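Local coordinates for cytosine-specific methyltransferase (Escherichia coli O157:H7 EDL933, PDB 3G7U), which probably transfers a methyl group from S-adenosyl-L-methionine to carbon 5 of cytosine in DNA, at residues K150-D155 / I161-F166; G13-G18 / F114-N119; G157-R162 / G224-K229. One frame throughout, in Å; residues are numbered along the deposited sequence. Where two conformers were deposited one is given.

Contact 1 (K150-D155 / I161-F166); sequences KVKASD and IRTRYF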
loop_
_atom_site.group_PDB
_atom_site.type_symbol
_atom_site.label_atom_id
_atom_site.label_comp_id
_atom_site.label_asym_id
_atom_site.label_seq_id
_atom_site.Cartn_x
_atom_site.Cartn_y
_atom_site.Cartn_z
ATOM N N LYS A 150 10.055 -12.555 0.236
ATOM C CA LYS A 150 9.583 -12.067 1.536
ATOM C C LYS A 150 10.418 -10.836 1.807
ATOM O O LYS A 150 11.659 -10.889 1.797
ATOM C CB LYS A 150 9.757 -13.120 2.637
ATOM C CG LYS A 150 9.036 -12.750 3.944
ATOM C CD LYS A 150 9.227 -13.818 5.036
ATOM C CE LYS A 150 8.298 -13.527 6.219
ATOM N NZ LYS A 150 8.341 -14.512 7.392
ATOM N N VAL A 151 9.775 -9.686 1.950
ATOM C CA VAL A 151 10.557 -8.454 2.104
ATOM C C VAL A 151 10.219 -7.752 3.400
ATOM O O VAL A 151 9.122 -7.897 3.894
ATOM C CB VAL A 151 10.382 -7.453 0.937
ATOM C CG1 VAL A 151 10.898 -8.030 -0.377
ATOM C CG2 VAL A 151 8.941 -7.023 0.803
ATOM N N LYS A 152 11.167 -6.983 3.912
ATOM C CA LYS A 152 10.947 -6.120 5.073
ATOM C C LYS A 152 10.954 -4.719 4.484
ATOM O O LYS A 152 11.887 -4.339 3.814
ATOM C CB LYS A 152 12.084 -6.302 6.097
ATOM C CG LYS A 152 11.839 -5.662 7.477
ATOM C CD LYS A 152 12.937 -6.023 8.498
ATOM C CE LYS A 152 14.232 -5.254 8.221
ATOM N NZ LYS A 152 15.370 -5.594 9.149
ATOM N N ALA A 153 9.898 -3.954 4.737
ATOM C CA ALA A 153 9.722 -2.676 4.080
ATOM C C ALA A 153 10.856 -1.728 4.290
ATOM O O ALA A 153 11.208 -0.940 3.385
ATOM C CB ALA A 153 8.368 -2.022 4.503
ATOM N N SER A 154 11.434 -1.769 5.485
ATOM C CA SER A 154 12.492 -0.810 5.841
ATOM C C SER A 154 13.787 -0.971 5.005
ATOM O O SER A 154 14.523 0.008 4.780
ATOM C CB SER A 154 12.789 -0.872 7.342
ATOM O OG SER A 154 13.002 -2.192 7.775
ATOM N N ASP A 155 14.003 -2.185 4.492
ATOM C CA ASP A 155 15.109 -2.456 3.562
ATOM C C ASP A 155 14.923 -1.692 2.254
ATOM O O ASP A 155 15.888 -1.495 1.529
ATOM C CB ASP A 155 15.226 -3.948 3.274
ATOM C CG ASP A 155 15.671 -4.757 4.477
ATOM O OD1 ASP A 155 16.214 -4.183 5.448
ATOM O OD2 ASP A 155 15.484 -5.993 4.459
ATOM N N ILE A 161 8.816 -1.573 9.575
ATOM C CA ILE A 161 9.476 -2.874 9.456
ATOM C C ILE A 161 8.514 -3.987 9.048
ATOM O O ILE A 161 8.861 -5.162 9.175
ATOM C CB ILE A 161 10.264 -3.295 10.766
ATOM C CG1 ILE A 161 9.353 -3.309 11.999
ATOM C CG2 ILE A 161 11.448 -2.394 10.992
ATOM C CD1 ILE A 161 9.759 -4.277 13.078
ATOM N N ARG A 162 7.321 -3.653 8.555
ATOM C CA ARG A 162 6.334 -4.672 8.219
ATOM C C ARG A 162 6.852 -5.622 7.129
ATOM O O ARG A 162 7.562 -5.193 6.226
ATOM C CB ARG A 162 4.975 -4.048 7.848
ATOM C CG ARG A 162 4.907 -3.230 6.552
ATOM C CD ARG A 162 3.463 -3.209 6.011
ATOM N NE ARG A 162 2.600 -2.275 6.737
ATOM C CZ ARG A 162 1.277 -2.396 6.864
ATOM N NH1 ARG A 162 0.593 -1.482 7.543
ATOM N NH2 ARG A 162 0.627 -3.427 6.326
ATOM N N THR A 163 6.509 -6.901 7.230
ATOM C CA THR A 163 6.941 -7.853 6.217
ATOM C C THR A 163 5.766 -8.223 5.309
ATOM O O THR A 163 4.610 -8.166 5.716
ATOM C CB THR A 163 7.588 -9.121 6.811
ATOM O OG1 THR A 163 6.651 -9.771 7.662
ATOM C CG2 THR A 163 8.825 -8.777 7.632
ATOM N N ARG A 164 6.086 -8.616 4.074
ATOM C CA ARG A 164 5.088 -8.868 3.031
ATOM C C ARG A 164 5.631 -9.975 2.144
ATOM O O ARG A 164 6.817 -9.969 1.890
ATOM C CB ARG A 164 4.974 -7.614 2.152
ATOM C CG ARG A 164 3.607 -7.355 1.555
ATOM C CD ARG A 164 2.734 -6.578 2.529
ATOM N NE ARG A 164 1.322 -6.653 2.180
ATOM C CZ ARG A 164 0.356 -6.030 2.847
ATOM N NH1 ARG A 164 -0.904 -6.148 2.460
ATOM N NH2 ARG A 164 0.643 -5.283 3.900
ATOM N N TYR A 165 4.774 -10.875 1.648
ATOM C CA TYR A 165 5.213 -11.835 0.632
ATOM C C TYR A 165 4.776 -11.317 -0.730
ATOM O O TYR A 165 3.668 -10.788 -0.861
ATOM C CB TYR A 165 4.525 -13.162 0.830
ATOM C CG TYR A 165 5.070 -14.029 1.948
ATOM C CD1 TYR A 165 6.232 -14.788 1.778
ATOM C CD2 TYR A 165 4.379 -14.135 3.148
ATOM C CE1 TYR A 165 6.712 -15.619 2.815
ATOM C CE2 TYR A 165 4.851 -14.962 4.194
ATOM C CZ TYR A 165 6.011 -15.690 4.010
ATOM O OH TYR A 165 6.447 -16.516 5.018
ATOM N N PHE A 166 5.632 -11.455 -1.737
ATOM C CA PHE A 166 5.229 -11.203 -3.115
ATOM C C PHE A 166 5.383 -12.467 -3.930
ATOM O O PHE A 166 6.409 -13.139 -3.848
ATOM C CB PHE A 166 6.079 -10.114 -3.703
ATOM C CG PHE A 166 5.792 -8.758 -3.141
ATOM C CD1 PHE A 166 4.858 -7.928 -3.747
ATOM C CD2 PHE A 166 6.441 -8.303 -1.992
ATOM C CE1 PHE A 166 4.578 -6.626 -3.223
ATOM C CE2 PHE A 166 6.153 -7.009 -1.466
ATOM C CZ PHE A 166 5.231 -6.184 -2.094
#

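Contact 2 (G13-G18 / F114-N119); sequences GGLSLG and FFLAEN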
loop_
_atom_site.group_PDB
_atom_site.type_symbol
_atom_site.label_atom_id
_atom_site.label_comp_id
_atom_site.label_asym_id
_atom_site.label_seq_id
_atom_site.Cartn_x
_atom_site.Cartn_y
_atom_site.Cartn_z
ATOM N N GLY A 13 -5.048 1.951 -2.826
ATOM C CA GLY A 13 -4.110 2.034 -3.936
ATOM C C GLY A 13 -2.633 2.136 -3.585
ATOM O O GLY A 13 -1.870 2.762 -4.322
ATOM N N GLY A 14 -2.224 1.549 -2.466
ATOM C CA GLY A 14 -0.780 1.418 -2.180
ATOM C C GLY A 14 -0.029 0.699 -3.327
ATOM O O GLY A 14 0.978 1.198 -3.816
ATOM N N LEU A 15 -0.522 -0.470 -3.739
ATOM C CA LEU A 15 0.143 -1.242 -4.793
ATOM C C LEU A 15 -0.050 -0.533 -6.128
ATOM O O LEU A 15 0.848 -0.531 -6.952
ATOM C CB LEU A 15 -0.460 -2.654 -4.840
ATOM C CG LEU A 15 0.249 -3.662 -5.712
ATOM C CD1 LEU A 15 1.619 -4.035 -5.029
ATOM C CD2 LEU A 15 -0.634 -4.910 -5.805
ATOM N N SER A 16 -1.216 0.093 -6.316
ATOM C CA SER A 16 -1.494 0.899 -7.524
ATOM C C SER A 16 -0.496 2.034 -7.689
ATOM O O SER A 16 0.006 2.310 -8.803
ATOM C CB SER A 16 -2.881 1.531 -7.473
ATOM O OG SER A 16 -3.877 0.577 -7.779
ATOM N N LEU A 17 -0.198 2.713 -6.589
ATOM C CA LEU A 17 0.743 3.866 -6.662
ATOM C C LEU A 17 2.141 3.340 -6.992
ATOM O O LEU A 17 2.879 3.946 -7.766
ATOM C CB LEU A 17 0.767 4.631 -5.337
ATOM C CG LEU A 17 1.781 5.787 -5.283
ATOM C CD1 LEU A 17 1.580 6.742 -6.502
ATOM C CD2 LEU A 17 1.660 6.528 -3.941
ATOM N N GLY A 18 2.496 2.207 -6.397
ATOM C CA GLY A 18 3.752 1.530 -6.754
ATOM C C GLY A 18 3.804 1.221 -8.248
ATOM O O GLY A 18 4.813 1.492 -8.898
ATOM N N PHE A 114 2.357 -10.776 -16.973
ATOM C CA PHE A 114 2.825 -11.148 -15.629
ATOM C C PHE A 114 1.694 -11.043 -14.601
ATOM O O PHE A 114 0.656 -10.397 -14.855
ATOM C CB PHE A 114 4.021 -10.264 -15.247
ATOM C CG PHE A 114 3.649 -8.881 -14.790
ATOM C CD1 PHE A 114 3.464 -8.614 -13.433
ATOM C CD2 PHE A 114 3.534 -7.826 -15.694
ATOM C CE1 PHE A 114 3.124 -7.341 -12.992
ATOM C CE2 PHE A 114 3.205 -6.533 -15.264
ATOM C CZ PHE A 114 3.012 -6.283 -13.915
ATOM N N PHE A 115 1.868 -11.709 -13.456
ATOM C CA PHE A 115 1.021 -11.415 -12.297
ATOM C C PHE A 115 1.909 -11.086 -11.104
ATOM O O PHE A 115 3.070 -11.529 -11.036
ATOM C CB PHE A 115 0.053 -12.551 -11.965
ATOM C CG PHE A 115 0.704 -13.821 -11.482
ATOM C CD1 PHE A 115 1.003 -14.011 -10.113
ATOM C CD2 PHE A 115 0.982 -14.854 -12.372
ATOM C CE1 PHE A 115 1.564 -15.178 -9.663
ATOM C CE2 PHE A 115 1.539 -16.028 -11.922
ATOM C CZ PHE A 115 1.852 -16.196 -10.565
ATOM N N LEU A 116 1.373 -10.274 -10.208
ATOM C CA LEU A 116 2.045 -10.038 -8.914
ATOM C C LEU A 116 0.933 -10.091 -7.903
ATOM O O LEU A 116 -0.012 -9.275 -7.959
ATOM C CB LEU A 116 2.730 -8.676 -8.897
ATOM C CG LEU A 116 3.397 -8.258 -7.554
ATOM C CD1 LEU A 116 4.554 -7.359 -7.818
ATOM C CD2 LEU A 116 2.435 -7.562 -6.586
ATOM N N ALA A 117 1.060 -10.999 -6.949
ATOM C CA ALA A 117 0.160 -11.046 -5.789
ATOM C C ALA A 117 0.963 -10.719 -4.543
ATOM O O ALA A 117 2.136 -11.087 -4.445
ATOM C CB ALA A 117 -0.448 -12.409 -5.642
ATOM N N GLU A 118 0.349 -9.982 -3.632
ATOM C CA GLU A 118 0.997 -9.671 -2.342
ATOM C C GLU A 118 0.148 -10.299 -1.249
ATOM O O GLU A 118 -1.090 -10.304 -1.332
ATOM C CB GLU A 118 1.163 -8.164 -2.157
ATOM C CG GLU A 118 -0.136 -7.316 -2.142
ATOM C CD GLU A 118 -0.843 -7.271 -0.769
ATOM O OE1 GLU A 118 -1.954 -6.699 -0.673
ATOM O OE2 GLU A 118 -0.285 -7.787 0.223
ATOM N N ASN A 119 0.787 -10.867 -0.223
ATOM C CA ASN A 119 0.047 -11.440 0.880
ATOM C C ASN A 119 0.793 -11.114 2.191
ATOM O O ASN A 119 1.991 -10.929 2.187
ATOM C CB ASN A 119 -0.097 -12.953 0.763
ATOM C CG ASN A 119 -1.158 -13.380 -0.252
ATOM O OD1 ASN A 119 -0.838 -13.552 -1.421
ATOM N ND2 ASN A 119 -2.408 -13.585 0.202
#

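Contact 3 (G157-R162 / G224-K229); sequences GAPTIR and GGFYEK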
loop_
_atom_site.group_PDB
_atom_site.type_symbol
_atom_site.label_atom_id
_atom_site.label_comp_id
_atom_site.label_asym_id
_atom_site.label_seq_id
_atom_site.Cartn_x
_atom_site.Cartn_y
_atom_site.Cartn_z
ATOM N N GLY A 157 13.543 1.443 2.196
ATOM C CA GLY A 157 13.547 2.871 2.467
ATOM C C GLY A 157 12.168 3.356 2.903
ATOM O O GLY A 157 11.917 4.546 2.861
ATOM N N ALA A 158 11.276 2.468 3.302
ATOM C CA ALA A 158 10.067 2.850 4.016
ATOM C C ALA A 158 10.284 2.859 5.516
ATOM O O ALA A 158 11.042 2.111 5.989
ATOM C CB ALA A 158 8.987 1.944 3.688
ATOM N N PRO A 159 9.595 3.703 6.263
ATOM C CA PRO A 159 9.887 3.841 7.682
ATOM C C PRO A 159 9.225 2.815 8.551
ATOM O O PRO A 159 8.924 3.119 9.632
ATOM C CB PRO A 159 9.309 5.202 8.024
ATOM C CG PRO A 159 9.170 5.889 6.800
ATOM C CD PRO A 159 8.904 4.887 5.756
ATOM N N THR A 160 8.957 1.636 8.052
ATOM C CA THR A 160 8.252 0.646 8.819
ATOM C C THR A 160 8.864 -0.711 8.575
ATOM O O THR A 160 9.360 -0.951 7.528
ATOM C CB THR A 160 6.775 0.612 8.423
ATOM O OG1 THR A 160 6.098 -0.412 9.103
ATOM C CG2 THR A 160 6.633 0.378 6.994
ATOM N N ILE A 161 8.816 -1.573 9.575
ATOM C CA ILE A 161 9.476 -2.874 9.456
ATOM C C ILE A 161 8.514 -3.987 9.048
ATOM O O ILE A 161 8.861 -5.162 9.175
ATOM C CB ILE A 161 10.264 -3.295 10.766
ATOM C CG1 ILE A 161 9.353 -3.309 11.999
ATOM C CG2 ILE A 161 11.448 -2.394 10.992
ATOM C CD1 ILE A 161 9.759 -4.277 13.078
ATOM N N ARG A 162 7.321 -3.653 8.555
ATOM C CA ARG A 162 6.334 -4.672 8.219
ATOM C C ARG A 162 6.852 -5.622 7.129
ATOM O O ARG A 162 7.562 -5.193 6.226
ATOM C CB ARG A 162 4.975 -4.048 7.848
ATOM C CG ARG A 162 4.907 -3.230 6.552
ATOM C CD ARG A 162 3.463 -3.209 6.011
ATOM N NE ARG A 162 2.600 -2.275 6.737
ATOM C CZ ARG A 162 1.277 -2.396 6.864
ATOM N NH1 ARG A 162 0.593 -1.482 7.543
ATOM N NH2 ARG A 162 0.627 -3.427 6.326
ATOM N N GLY A 224 16.577 14.721 -0.442
ATOM C CA GLY A 224 16.917 13.310 -0.354
ATOM C C GLY A 224 15.798 12.453 -0.895
ATOM O O GLY A 224 14.669 12.908 -1.012
ATOM N N GLY A 225 16.131 11.204 -1.197
ATOM C CA GLY A 225 15.244 10.281 -1.889
ATOM C C GLY A 225 13.854 10.186 -1.291
ATOM O O GLY A 225 12.877 10.313 -2.013
ATOM N N PHE A 226 13.780 9.995 0.025
ATOM C CA PHE A 226 12.494 9.875 0.742
ATOM C C PHE A 226 11.607 11.105 0.549
ATOM O O PHE A 226 10.390 10.967 0.307
ATOM C CB PHE A 226 12.740 9.624 2.232
ATOM C CG PHE A 226 11.480 9.548 3.054
ATOM C CD1 PHE A 226 10.723 8.372 3.071
ATOM C CD2 PHE A 226 11.041 10.648 3.816
ATOM C CE1 PHE A 226 9.558 8.284 3.831
ATOM C CE2 PHE A 226 9.851 10.560 4.576
ATOM C CZ PHE A 226 9.123 9.360 4.581
ATOM N N TYR A 227 12.222 12.301 0.620
ATOM C CA TYR A 227 11.491 13.563 0.523
ATOM C C TYR A 227 11.048 13.865 -0.879
ATOM O O TYR A 227 10.034 14.541 -1.079
ATOM C CB TYR A 227 12.311 14.726 1.126
ATOM C CG TYR A 227 12.622 14.459 2.575
ATOM C CD1 TYR A 227 11.614 14.534 3.551
ATOM C CD2 TYR A 227 13.903 14.057 2.978
ATOM C CE1 TYR A 227 11.874 14.234 4.889
ATOM C CE2 TYR A 227 14.178 13.763 4.316
ATOM C CZ TYR A 227 13.160 13.862 5.268
ATOM O OH TYR A 227 13.409 13.564 6.584
ATOM N N GLU A 228 11.778 13.353 -1.875
ATOM C CA GLU A 228 11.323 13.517 -3.278
ATOM C C GLU A 228 10.074 12.677 -3.508
ATOM O O GLU A 228 9.179 13.072 -4.246
ATOM C CB GLU A 228 12.376 13.072 -4.316
ATOM C CG GLU A 228 13.855 13.371 -4.023
ATOM C CD GLU A 228 14.219 14.866 -3.875
ATOM O OE1 GLU A 228 13.574 15.736 -4.515
ATOM O OE2 GLU A 228 15.183 15.165 -3.113
ATOM N N LYS A 229 10.055 11.496 -2.911
ATOM C CA LYS A 229 8.878 10.607 -2.970
ATOM C C LYS A 229 7.743 11.192 -2.125
ATOM O O LYS A 229 6.566 11.081 -2.467
ATOM C CB LYS A 229 9.249 9.213 -2.463
ATOM C CG LYS A 229 10.139 8.452 -3.402
ATOM C CD LYS A 229 10.130 6.958 -3.110
ATOM C CE LYS A 229 11.021 6.196 -4.149
ATOM N NZ LYS A 229 10.653 6.534 -5.571
#

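Contact 1 (K150-D155 / I161-F166)
Val151 drives its CG2 methyl into the rim of the Phe166 ring, near the ring plane, with 3.6 Å between CG2 and CE2. This is the tight, buried face of the hairpin, and Val355 of helix 353-367 closes over both side chains and over Ala153. Three backbone bonds hold the two chains together. Val151 and Arg164 pair twice: Val151 N reaches Arg164 O at 3.0 Å, almost straight at 169°, while Arg164 N returns to Val151 O at 3.1 Å with a more bent 147°. Ala153 N then donates to Arg162 O at 3.0 Å, just where 150-155 leaves its strand for a 3-10 turn. In that turn, beyond the strand pairing, Ser154 OG meets the CG2 methyl of Ile161. The other face is looser and meets solvent. There Lys150, with CG anti to its backbone N (chi1 -169°) and the rest of the chain extended, passes at a slant over one face of the Tyr165 ring, its CG displaced toward the rim and 4.2 Å from the centroid as a CH-pi contact. Further along, Lys152 CG rests 3.5 Å from Ile161 O. Strand 163-171 is the antiparallel one, inserted between strand 114-119 and the edge strand 143-152, which gives the 3-2-1-4-5-7-6 order of the class I methyltransferase fold.

Contact 2 (G13-G18 / F114-N119)
Leu15 and Leu116 both extend CG anti to the backbone N (chi1 -170° and 176°), and this sends their branched ends across the gap between helix and strand. They meet through methyls: Leu116 CD2 lies 3.9 Å from Leu15 CD1 and 4.1 Å from Leu15 CD2, so one methyl packs against both branches of the other leucine. Glu118 is folded instead, its CG lodged between the backbone N and carbonyl carbon (chi1 61°), which leaves its aliphatic part beside the helix, CG 4.4 Å from Leu15 CD2. The carboxylate is turned elsewhere, with OE2 in a salt bridge to Arg164 NE on the adjoining strand 163-171. The setting is the Rossmann-like methyltransferase core: helix 14-22 follows the first strand through a glycine-rich turn, which matches the first conserved motif of the C5-methyltransferases, while Glu118 and Asn119 begin a sequence matching the family's Glu-Asn-Val motif VI. Gly13 sits at the N-cap with a positive phi, and its O starts the helix by accepting Leu17 N at 2.8 Å. Because Leu15 and Glu118 still have their CA atoms 8.8 Å apart, the layer between helix and strand is built from side chains. Helix 353-367 fills in beside them, Ala356 touching Leu15 and Ile359 touching Leu116, while Phe166 borders Leu116 from strand 163-171.

Contact 3 (G157-R162 / G224-K229)
Gly157 and Phe226 bring their backbones to 7.3 Å, CA to CA, where an irregular loop carrying a positive phi at Gly157 passes the first turn of helix 225-231. The loop is the connection of the beta hairpin formed by strands 143-152 and 163-171. The helix belongs to the sequence between motifs VIII and IX, the region that in C5-methyltransferases usually carries target recognition, so the contact probably joins the target-recognition region to the hairpin at the edge of the core sheet. Phe226 does the reaching. With CG anti to the backbone N (chi1 177°), its ring projects from the helix to the loop and presents CE1 to the proline ring: Pro159 CG stands 3.8 Å from CE1 and 4.1 Å from CZ, and Pro159 CD is 4.0 Å from CE1. The neighbouring ring atom CD1 lies 4.0 Å from Gly157 O. These van der Waals touches hide small patches of Gly157 and Pro159, which are buried in the chain as a whole, while the ring stays partly exposed. Ala196 of helix 193-196 touches both Pro159 and Phe226. Phe226 CD2 also lies over one face of the Tyr227 ring, 3.8 Å above its plane and displaced toward the rim. Polar ties run to other parts: Thr160 OG1 bonds to Cys291 O, and Lys229 NZ makes a salt bridge with Glu357. At the start of the helix the N-cap residue is gripped from the next turn, Gly224 N donating to Glu228 OE2 at 3.0 Å, on the anti side of the carboxylate and 22° out of its plane.

Overall arrangement
Contacts 1 and 2 belong to one sheet, since strands 163-171 and 114-119 are neighbours in it, and they touch directly where Tyr165 N probably bonds to Asn119 O. Contact 2 is buried core and purely apolar between its segments, lying nearest the chain centre. Contact 1 adds strand pairing and has one buried and one solvent face. Contact 3 uses the loop between the two strands of contact 1, sharing Ile161 and Arg162. It too is buried, yet it sets helix 225-231, probably part of the target-recognition region, against the hairpin loop through a single aromatic ring. Contacts 2 and 3 do not touch, their centres about 18 Å apart.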